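Local coordinates for protein dihydroorotase (Campylobacter jejuni subsp. jejuni, PDB 3PNU) that probably catalyses the reversible cyclisation of carbamoyl aspartate to dihydroorotate in pyrimidine biosynthesis, using two zinc ions per subunit of a homodimer, at residues E188-K193 and L205-T210; E197-Y202 and S251-V256; L211-I216 and P234-Y239. All coordinates share one frame; numbering follows the deposited sequence. Where two conformers were deposited one is given.

Contact 1 (E188-K193 and L205-T210); sequences EHITTK and LYATIT. With ZN (zinc ion), chain C.
His189 meets strand 205-209 with its backbone N on Thr208 OG1, 3.0 Å away in a bent hydrogen bond (143° at the hydrogen). Its CB rests against Thr210 CG2 at 3.8 Å. Its imidazole swings off the strand and binds a zinc ion through NE2 at 2.0 Å; a water, His155 and the carboxylated Lys116 are the other ligands of this zinc. CG of His189 stands between the backbone N and the carbonyl carbon (chi1 45°), which turns the ring toward the metal, while CB of Glu188 covers the centre of one ring face. Thr208 OG1 also donates to Glu188 OE1; the bond is modelled very short and its exact length is doubtful. The same carboxylate oxygen is hydrogen-bonded to ND1 of His34. Glu188 is thus a second-shell residue behind the zinc ligand His34, and Thr208, one shell further out, probably helps to place it. Backbone bonding resumes one residue on, where Ile190 N donates to Thr208 O at 3.1 Å. Beyond it a water bridges Ile190 O and Thr210 N, donating to the former and accepting from the latter. Ile190 supplies the apolar side: CG1 crosses Ile209 CG1 at 3.9 Å, and CD1 reaches Ala207 CB at 4.0 Å. In the TIM-barrel fold these residues form the C-terminal mouth of neighbouring parallel strands 185-187 and 205-209. Helix 239-250 meets both isoleucines through Leu245, and helix 193-201, N-capped by Thr192, lies over Ile190 and Ala207.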
loop_
_atom_site.group_PDB
_atom_site.type_symbol
_atom_site.label_atom_id
_atom_site.label_comp_id
_atom_site.label_asym_id
_atom_site.label_seq_id
_atom_site.Cartn_x
_atom_site.Cartn_y
_atom_site.Cartn_z
ATOM N N GLU A 188 -17.216 -6.666 -11.416
ATOM C CA GLU A 188 -16.331 -7.687 -10.834
ATOM C C GLU A 188 -15.601 -7.237 -9.604
ATOM O O GLU A 188 -15.362 -6.040 -9.409
ATOM C CB GLU A 188 -15.312 -8.168 -11.860
ATOM C CG GLU A 188 -15.947 -8.904 -13.027
ATOM C CD GLU A 188 -16.650 -10.201 -12.601
ATOM O OE1 GLU A 188 -16.308 -10.797 -11.532
ATOM O OE2 GLU A 188 -17.542 -10.622 -13.359
ATOM N N HIS A 189 -15.222 -8.220 -8.782
ATOM C CA HIS A 189 -14.526 -7.997 -7.506
ATOM C C HIS A 189 -14.735 -6.614 -6.889
ATOM O O HIS A 189 -13.816 -5.805 -6.821
ATOM C CB HIS A 189 -13.042 -8.286 -7.629
ATOM C CG HIS A 189 -12.401 -7.707 -8.848
ATOM N ND1 HIS A 189 -12.454 -6.368 -9.154
ATOM C CD2 HIS A 189 -11.648 -8.286 -9.815
ATOM C CE1 HIS A 189 -11.796 -6.152 -10.282
ATOM N NE2 HIS A 189 -11.283 -7.297 -10.692
ATOM N N ILE A 190 -15.943 -6.334 -6.436
ATOM C CA ILE A 190 -16.178 -5.034 -5.825
ATOM C C ILE A 190 -15.497 -5.004 -4.477
ATOM O O ILE A 190 -15.394 -6.034 -3.784
ATOM C CB ILE A 190 -17.638 -4.668 -5.719
ATOM C CG1 ILE A 190 -18.417 -5.641 -4.815
ATOM C CG2 ILE A 190 -18.260 -4.613 -7.130
ATOM C CD1 ILE A 190 -19.858 -5.103 -4.455
ATOM N N THR A 191 -15.029 -3.819 -4.113
ATOM C CA THR A 191 -14.275 -3.620 -2.893
ATOM C C THR A 191 -14.632 -2.371 -2.112
ATOM O O THR A 191 -13.955 -2.052 -1.163
ATOM C CB THR A 191 -12.809 -3.480 -3.264
ATOM O OG1 THR A 191 -12.648 -2.313 -4.085
ATOM C CG2 THR A 191 -12.320 -4.739 -4.041
ATOM N N THR A 192 -15.681 -1.671 -2.511
ATOM C CA THR A 192 -16.057 -0.433 -1.873
ATOM C C THR A 192 -17.525 -0.381 -1.499
ATOM O O THR A 192 -18.386 -1.010 -2.130
ATOM C CB THR A 192 -15.867 0.750 -2.837
ATOM O OG1 THR A 192 -16.732 0.579 -3.968
ATOM C CG2 THR A 192 -14.404 0.875 -3.310
ATOM N N LYS A 193 -17.816 0.411 -0.485
ATOM C CA LYS A 193 -19.181 0.631 -0.069
ATOM C C LYS A 193 -19.917 1.345 -1.207
ATOM O O LYS A 193 -21.101 1.121 -1.433
ATOM C CB LYS A 193 -19.191 1.457 1.202
ATOM C CG LYS A 193 -20.577 1.714 1.798
ATOM C CD LYS A 193 -20.444 2.367 3.150
ATOM C CE LYS A 193 -21.793 2.752 3.730
ATOM N NZ LYS A 193 -21.637 3.365 5.082
ATOM N N LEU A 205 -27.509 -4.086 -12.785
ATOM C CA LEU A 205 -26.201 -4.174 -12.152
ATOM C C LEU A 205 -26.132 -5.386 -11.239
ATOM O O LEU A 205 -27.057 -5.644 -10.467
ATOM C CB LEU A 205 -25.855 -2.916 -11.362
ATOM C CG LEU A 205 -25.434 -1.696 -12.161
ATOM C CD1 LEU A 205 -25.158 -0.552 -11.170
ATOM C CD2 LEU A 205 -24.208 -2.001 -13.009
ATOM N N TYR A 206 -25.021 -6.118 -11.348
ATOM C CA TYR A 206 -24.760 -7.290 -10.549
ATOM C C TYR A 206 -23.329 -7.161 -10.060
ATOM O O TYR A 206 -22.639 -6.218 -10.432
ATOM C CB TYR A 206 -24.930 -8.564 -11.392
ATOM C CG TYR A 206 -26.338 -8.750 -11.946
ATOM C CD1 TYR A 206 -27.306 -9.414 -11.216
ATOM C CD2 TYR A 206 -26.689 -8.255 -13.188
ATOM C CE1 TYR A 206 -28.577 -9.571 -11.699
ATOM C CE2 TYR A 206 -27.969 -8.430 -13.691
ATOM C CZ TYR A 206 -28.902 -9.082 -12.937
ATOM O OH TYR A 206 -30.178 -9.255 -13.409
ATOM N N ALA A 207 -22.870 -8.102 -9.237
ATOM C CA ALA A 207 -21.501 -8.034 -8.740
ATOM C C ALA A 207 -20.939 -9.371 -8.285
ATOM O O ALA A 207 -21.681 -10.296 -7.945
ATOM C CB ALA A 207 -21.421 -7.019 -7.590
ATOM N N THR A 208 -19.615 -9.473 -8.298
ATOM C CA THR A 208 -18.947 -10.637 -7.769
ATOM C C THR A 208 -18.086 -10.113 -6.626
ATOM O O THR A 208 -17.643 -8.967 -6.668
ATOM C CB THR A 208 -18.089 -11.388 -8.794
ATOM O OG1 THR A 208 -16.971 -10.592 -9.205
ATOM C CG2 THR A 208 -18.909 -11.801 -10.011
ATOM N N ILE A 209 -17.890 -10.932 -5.596
ATOM C CA ILE A 209 -17.037 -10.586 -4.459
ATOM C C ILE A 209 -16.025 -11.720 -4.192
ATOM O O ILE A 209 -16.365 -12.912 -4.301
ATOM C CB ILE A 209 -17.833 -10.346 -3.183
ATOM C CG1 ILE A 209 -18.825 -9.210 -3.373
ATOM C CG2 ILE A 209 -16.883 -9.995 -2.068
ATOM C CD1 ILE A 209 -19.690 -8.968 -2.174
ATOM N N THR A 210 -14.791 -11.339 -3.853
ATOM C CA THR A 210 -13.722 -12.297 -3.609
ATOM C C THR A 210 -13.688 -12.772 -2.182
ATOM O O THR A 210 -14.352 -12.238 -1.282
ATOM C CB THR A 210 -12.320 -11.677 -3.847
ATOM O OG1 THR A 210 -12.053 -10.722 -2.815
ATOM C CG2 THR A 210 -12.227 -11.036 -5.206
HETATM ZN ZN ZN C . -10.029 -7.658 -12.263
HETATM O O HOH W 1 -14.372 -8.413 -4.300
HETATM O O HOH W 2 -8.901 -8.862 -11.095
#

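Contact 2 (E197-Y202 and S251-V256); sequences ELLKDY and SGYEKV
Lys255 NZ is gripped by backbone oxygens: it donates to Leu199 O at 2.7 Å, nearly in line with that carbonyl (168°), and is also hydrogen-bonded to Leu205 O. Tyr202 O lies equally near, 2.7 Å from Lys255 NZ, but at an angle too poor for a hydrogen bond. A bend at chi3 (-55°) carries the ammonium to the C-terminal end of helix 193-201, among its last carbonyl oxygens; the positive charge there would probably be stabilised by the helix end. The stem of Lys255 packs as well: its CE lies 4.1 Å from Leu199 CD1 as the two side chains slide past each other in opposite directions. The other branch of Leu199, CD2, fits tightly against Val256 CG2 at 3.4 Å, the two side chains crossing at about a right angle, and touches Tyr253 CE2 obliquely at 3.9 Å. On the outer side Lys200 bends at chi2 (-79°) and brings NZ over one face of the Tyr253 ring, 3.9 Å from its centroid and offset toward the rim. This cation-pi contact is accompanied by Lys200 CD, 3.7 Å from Tyr253 OH, so the aliphatic stem of Lys200 also touches the ring's hydroxyl end. The loop that presents these groups turns twice: a Schellman motif at Gly252 ends helix 239-250, and a type I beta turn from Tyr253 to Val256 leads into strand 256-258. The contact thus ties the C-terminal end of helix 193-201 to the entry of that strand. Leu248 of helix 239-250 packs on Leu199, Lys200, Tyr253 and Val256, and Ala207 of strand 205-209 packs on Leu199.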
loop_
_atom_site.group_PDB
_atom_site.type_symbol
_atom_site.label_atom_id
_atom_site.label_comp_id
_atom_site.label_asym_id
_atom_site.label_seq_id
_atom_site.Cartn_x
_atom_site.Cartn_y
_atom_site.Cartn_z
ATOM N N GLU A 197 -23.506 -0.043 -2.612
ATOM C CA GLU A 197 -24.727 0.779 -2.689
ATOM C C GLU A 197 -25.257 0.940 -4.098
ATOM O O GLU A 197 -26.452 0.777 -4.318
ATOM C CB GLU A 197 -24.490 2.151 -2.048
ATOM C CG GLU A 197 -24.345 2.040 -0.523
ATOM C CD GLU A 197 -23.972 3.342 0.175
ATOM O OE1 GLU A 197 -23.774 4.383 -0.497
ATOM O OE2 GLU A 197 -23.867 3.308 1.422
ATOM N N LEU A 198 -24.372 1.235 -5.052
ATOM C CA LEU A 198 -24.772 1.419 -6.449
ATOM C C LEU A 198 -25.465 0.172 -7.006
ATOM O O LEU A 198 -26.313 0.274 -7.864
ATOM C CB LEU A 198 -23.565 1.756 -7.332
ATOM C CG LEU A 198 -23.853 2.177 -8.783
ATOM C CD1 LEU A 198 -24.497 3.597 -8.860
ATOM C CD2 LEU A 198 -22.592 2.156 -9.602
ATOM N N LEU A 199 -25.085 -0.997 -6.511
ATOM C CA LEU A 199 -25.664 -2.260 -6.928
ATOM C C LEU A 199 -27.192 -2.256 -6.793
ATOM O O LEU A 199 -27.888 -2.862 -7.609
ATOM C CB LEU A 199 -25.092 -3.382 -6.066
ATOM C CG LEU A 199 -25.432 -4.837 -6.366
ATOM C CD1 LEU A 199 -25.009 -5.277 -7.781
ATOM C CD2 LEU A 199 -24.766 -5.760 -5.307
ATOM N N LYS A 200 -27.691 -1.586 -5.750
ATOM C CA LYS A 200 -29.126 -1.520 -5.462
ATOM C C LYS A 200 -29.858 -0.514 -6.339
ATOM O O LYS A 200 -31.058 -0.560 -6.431
ATOM C CB LYS A 200 -29.354 -1.026 -4.035
ATOM C CG LYS A 200 -28.566 -1.696 -2.902
ATOM C CD LYS A 200 -29.101 -3.031 -2.436
ATOM C CE LYS A 200 -28.354 -3.452 -1.156
ATOM N NZ LYS A 200 -28.921 -4.639 -0.481
ATOM N N ASP A 201 -29.146 0.422 -6.960
ATOM C CA ASP A 201 -29.806 1.474 -7.750
ATOM C C ASP A 201 -30.219 1.095 -9.166
ATOM O O ASP A 201 -31.006 1.808 -9.767
ATOM C CB ASP A 201 -28.914 2.727 -7.846
ATOM C CG ASP A 201 -28.660 3.404 -6.492
ATOM O OD1 ASP A 201 -29.354 3.085 -5.492
ATOM O OD2 ASP A 201 -27.747 4.273 -6.442
ATOM N N TYR A 202 -29.682 0.020 -9.735
ATOM C CA TYR A 202 -30.048 -0.333 -11.116
ATOM C C TYR A 202 -30.279 -1.822 -11.240
ATOM O O TYR A 202 -29.460 -2.628 -10.800
ATOM C CB TYR A 202 -28.980 0.159 -12.118
ATOM C CG TYR A 202 -28.824 1.670 -12.152
ATOM C CD1 TYR A 202 -29.517 2.456 -13.083
ATOM C CD2 TYR A 202 -27.983 2.322 -11.238
ATOM C CE1 TYR A 202 -29.375 3.867 -13.100
ATOM C CE2 TYR A 202 -27.834 3.711 -11.250
ATOM C CZ TYR A 202 -28.538 4.480 -12.180
ATOM O OH TYR A 202 -28.382 5.847 -12.164
ATOM N N SER A 251 -25.705 -11.970 3.862
ATOM C CA SER A 251 -27.157 -11.948 3.729
ATOM C C SER A 251 -27.609 -12.716 2.480
ATOM O O SER A 251 -28.795 -12.889 2.264
ATOM C CB SER A 251 -27.653 -10.521 3.610
ATOM O OG SER A 251 -27.235 -9.948 2.368
ATOM N N GLY A 252 -26.665 -13.159 1.660
ATOM C CA GLY A 252 -26.985 -13.865 0.428
ATOM C C GLY A 252 -27.664 -13.004 -0.623
ATOM O O GLY A 252 -28.296 -13.537 -1.525
ATOM N N TYR A 253 -27.527 -11.680 -0.525
ATOM C CA TYR A 253 -28.148 -10.762 -1.493
ATOM C C TYR A 253 -28.079 -11.338 -2.913
ATOM O O TYR A 253 -27.009 -11.670 -3.417
ATOM C CB TYR A 253 -27.533 -9.370 -1.422
ATOM C CG TYR A 253 -28.236 -8.392 -2.307
ATOM C CD1 TYR A 253 -29.507 -7.952 -1.990
ATOM C CD2 TYR A 253 -27.633 -7.897 -3.463
ATOM C CE1 TYR A 253 -30.176 -7.055 -2.799
ATOM C CE2 TYR A 253 -28.297 -6.990 -4.280
ATOM C CZ TYR A 253 -29.567 -6.578 -3.936
ATOM O OH TYR A 253 -30.243 -5.675 -4.720
ATOM N N GLU A 254 -29.248 -11.425 -3.534
ATOM C CA GLU A 254 -29.442 -12.095 -4.822
ATOM C C GLU A 254 -28.609 -11.648 -6.035
ATOM O O GLU A 254 -28.409 -12.450 -6.951
ATOM C CB GLU A 254 -30.931 -12.048 -5.184
ATOM C CG GLU A 254 -31.439 -10.619 -5.385
ATOM C CD GLU A 254 -32.946 -10.523 -5.575
ATOM O OE1 GLU A 254 -33.495 -9.471 -5.200
ATOM O OE2 GLU A 254 -33.576 -11.492 -6.071
ATOM N N LYS A 255 -28.141 -10.402 -6.065
ATOM C CA LYS A 255 -27.365 -9.927 -7.213
ATOM C C LYS A 255 -25.837 -10.027 -7.014
ATOM O O LYS A 255 -25.059 -9.578 -7.871
ATOM C CB LYS A 255 -27.775 -8.505 -7.592
ATOM C CG LYS A 255 -29.274 -8.359 -7.862
ATOM C CD LYS A 255 -29.614 -7.121 -8.700
ATOM C CE LYS A 255 -29.099 -5.804 -8.127
ATOM N NZ LYS A 255 -29.313 -4.670 -9.108
ATOM N N VAL A 256 -25.419 -10.607 -5.884
ATOM C CA VAL A 256 -24.016 -10.799 -5.589
ATOM C C VAL A 256 -23.677 -12.280 -5.759
ATOM O O VAL A 256 -24.461 -13.144 -5.377
ATOM C CB VAL A 256 -23.669 -10.300 -4.197
ATOM C CG1 VAL A 256 -22.355 -10.891 -3.734
ATOM C CG2 VAL A 256 -23.626 -8.767 -4.196
#

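Contact 3 (L211-I216 and P234-Y239); sequences LHHLII and PIAKRY
His213 NE2 donates to Pro234 O at 2.9 Å. The bond is bent (147° at the hydrogen) and the oxygen lies 16° out of the imidazole plane, but the approach is close to the line of the carbonyl. Ala236 CA follows at the same ring edge, 4.1 Å from His213 CD2, while CD2 of His212 covers one ring face. The second close meeting is apolar: Ala236 points its CB at Ile216, 3.6 Å from CG1, and CD1 of Ile216 rests on the same methyl. This pair and the histidine form the buried, tightly packed part. Farther along, the two segments diverge toward the looser side, which is partly open to solvent and partly covered by the second subunit; there Arg238 stands at the N-cap of helix 239-250 and makes a salt bridge to Asp164 of the second subunit. Lys237 folds back instead, its NZ donating to a lone pair of Ile235 O at 2.7 Å and also bonding to Thr191 OG1. Both ring nitrogens of His213 are used, since ND1 is hydrogen-bonded to Thr210 OG1, which fixes the ring's rotation. With Lys237 NZ only 5.9 Å from His213 NE2, a neutral ring is probably preferred. His213 thereby probably helps to hold the carbonyl of Pro234, a cis proline whose ring packs on the zinc ligand His189.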
loop_
_atom_site.group_PDB
_atom_site.type_symbol
_atom_site.label_atom_id
_atom_site.label_comp_id
_atom_site.label_asym_id
_atom_site.label_seq_id
_atom_site.Cartn_x
_atom_site.Cartn_y
_atom_site.Cartn_z
ATOM N N LEU A 211 -12.863 -13.776 -1.957
ATOM C CA LEU A 211 -12.715 -14.265 -0.626
ATOM C C LEU A 211 -11.922 -13.268 0.194
ATOM O O LEU A 211 -12.365 -12.849 1.256
ATOM C CB LEU A 211 -12.022 -15.616 -0.645
ATOM C CG LEU A 211 -11.682 -16.196 0.728
ATOM C CD1 LEU A 211 -12.878 -16.143 1.628
ATOM C CD2 LEU A 211 -11.129 -17.617 0.562
ATOM N N HIS A 212 -10.759 -12.865 -0.310
ATOM C CA HIS A 212 -9.890 -11.961 0.463
ATOM C C HIS A 212 -10.536 -10.636 0.857
ATOM O O HIS A 212 -10.391 -10.202 1.997
ATOM C CB HIS A 212 -8.495 -11.811 -0.174
ATOM C CG HIS A 212 -8.494 -11.508 -1.639
ATOM N ND1 HIS A 212 -8.828 -12.441 -2.597
ATOM C CD2 HIS A 212 -8.125 -10.392 -2.314
ATOM C CE1 HIS A 212 -8.708 -11.898 -3.797
ATOM N NE2 HIS A 212 -8.291 -10.650 -3.654
ATOM N N HIS A 213 -11.312 -10.035 -0.038
ATOM C CA HIS A 213 -11.954 -8.762 0.272
ATOM C C HIS A 213 -12.994 -8.840 1.372
ATOM O O HIS A 213 -13.429 -7.779 1.903
ATOM C CB HIS A 213 -12.531 -8.126 -0.976
ATOM C CG HIS A 213 -11.490 -7.622 -1.918
ATOM N ND1 HIS A 213 -11.256 -8.194 -3.147
ATOM C CD2 HIS A 213 -10.596 -6.610 -1.796
ATOM C CE1 HIS A 213 -10.276 -7.545 -3.752
ATOM N NE2 HIS A 213 -9.858 -6.580 -2.952
ATOM N N LEU A 214 -13.420 -10.058 1.719
ATOM C CA LEU A 214 -14.361 -10.221 2.828
ATOM C C LEU A 214 -13.591 -10.228 4.143
ATOM O O LEU A 214 -14.175 -10.071 5.209
ATOM C CB LEU A 214 -15.114 -11.546 2.737
ATOM C CG LEU A 214 -16.183 -11.650 1.663
ATOM C CD1 LEU A 214 -16.628 -13.114 1.525
ATOM C CD2 LEU A 214 -17.342 -10.698 1.973
ATOM N N ILE A 215 -12.272 -10.404 4.037
ATOM C CA ILE A 215 -11.414 -10.571 5.190
ATOM C C ILE A 215 -10.436 -9.422 5.490
ATOM O O ILE A 215 -10.384 -8.948 6.620
ATOM C CB ILE A 215 -10.606 -11.884 5.012
ATOM C CG1 ILE A 215 -11.571 -13.081 4.904
ATOM C CG2 ILE A 215 -9.646 -12.086 6.172
ATOM C CD1 ILE A 215 -10.905 -14.435 4.576
ATOM N N ILE A 216 -9.688 -8.972 4.482
ATOM C CA ILE A 216 -8.647 -7.955 4.701
ATOM C C ILE A 216 -9.038 -6.495 4.405
ATOM O O ILE A 216 -10.033 -6.229 3.722
ATOM C CB ILE A 216 -7.383 -8.285 3.860
ATOM C CG1 ILE A 216 -7.600 -7.971 2.383
ATOM C CG2 ILE A 216 -6.973 -9.751 4.058
ATOM C CD1 ILE A 216 -6.392 -8.181 1.531
ATOM N N PRO A 234 -8.575 -4.842 -7.265
ATOM C CA PRO A 234 -8.484 -3.556 -6.590
ATOM C C PRO A 234 -7.967 -3.734 -5.184
ATOM O O PRO A 234 -8.293 -4.704 -4.507
ATOM C CB PRO A 234 -9.934 -3.067 -6.571
ATOM C CG PRO A 234 -10.642 -3.920 -7.591
ATOM C CD PRO A 234 -9.976 -5.216 -7.507
ATOM N N ILE A 235 -7.156 -2.788 -4.756
ATOM C CA ILE A 235 -6.549 -2.806 -3.448
ATOM C C ILE A 235 -7.585 -2.953 -2.337
ATOM O O ILE A 235 -8.700 -2.442 -2.442
ATOM C CB ILE A 235 -5.745 -1.477 -3.241
ATOM C CG1 ILE A 235 -4.853 -1.570 -2.017
ATOM C CG2 ILE A 235 -6.677 -0.227 -3.187
ATOM C CD1 ILE A 235 -3.779 -2.622 -2.164
ATOM N N ALA A 236 -7.229 -3.657 -1.274
ATOM C CA ALA A 236 -8.122 -3.768 -0.125
ATOM C C ALA A 236 -8.271 -2.345 0.433
ATOM O O ALA A 236 -7.303 -1.588 0.489
ATOM C CB ALA A 236 -7.568 -4.698 0.919
ATOM N N LYS A 237 -9.463 -1.993 0.879
ATOM C CA LYS A 237 -9.721 -0.621 1.321
ATOM C C LYS A 237 -10.029 -0.467 2.813
ATOM O O LYS A 237 -9.300 -1.007 3.639
ATOM C CB LYS A 237 -10.788 -0.001 0.387
ATOM C CG LYS A 237 -10.249 0.042 -1.081
ATOM C CD LYS A 237 -11.194 0.514 -2.083
ATOM C CE LYS A 237 -10.566 0.514 -3.462
ATOM N NZ LYS A 237 -10.190 -0.818 -3.945
ATOM N N ARG A 238 -11.084 0.265 3.161
ATOM C CA ARG A 238 -11.380 0.554 4.546
ATOM C C ARG A 238 -12.279 -0.426 5.262
ATOM O O ARG A 238 -12.945 -1.273 4.648
ATOM C CB ARG A 238 -12.017 1.948 4.644
ATOM C CG ARG A 238 -11.086 3.067 4.248
ATOM C CD ARG A 238 -11.774 4.420 4.253
ATOM N NE ARG A 238 -10.782 5.466 4.017
ATOM C CZ ARG A 238 -10.127 6.125 4.968
ATOM N NH1 ARG A 238 -10.363 5.880 6.257
ATOM N NH2 ARG A 238 -9.228 7.047 4.627
ATOM N N TYR A 239 -12.299 -0.299 6.579
ATOM C CA TYR A 239 -13.102 -1.154 7.422
ATOM C C TYR A 239 -14.586 -1.139 7.037
ATOM O O TYR A 239 -15.215 -2.184 6.984
ATOM C CB TYR A 239 -12.900 -0.759 8.886
ATOM C CG TYR A 239 -11.484 -0.994 9.395
ATOM C CD1 TYR A 239 -11.118 -2.224 9.913
ATOM C CD2 TYR A 239 -10.521 0.017 9.360
ATOM C CE1 TYR A 239 -9.835 -2.458 10.383
ATOM C CE2 TYR A 239 -9.225 -0.212 9.827
ATOM C CZ TYR A 239 -8.901 -1.455 10.338
ATOM O OH TYR A 239 -7.638 -1.712 10.816
#

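From the N terminus, residues 188-193 follow strand 185-187; helix 193-201 comes next, and contact 1 closes this beta-alpha-beta crossover when strand 205-209 is reached. Contact 2 opens on that helix before contact 1 has closed, so the two cross, and they touch where Ala207 N probably bonds to Lys255 O. Contact 3 then opens and closes, in series with contact 1 and nested inside the long loop that contact 2 completes at residues 251-256. It adjoins contact 1 near the zinc ligand His189 but does not touch contact 2. Together they tie strands 185-187, 205-209 and 256-258 and the helices between them, from the zinc-bearing mouth, contacts 1 and 3, to the opposite end at contact 2.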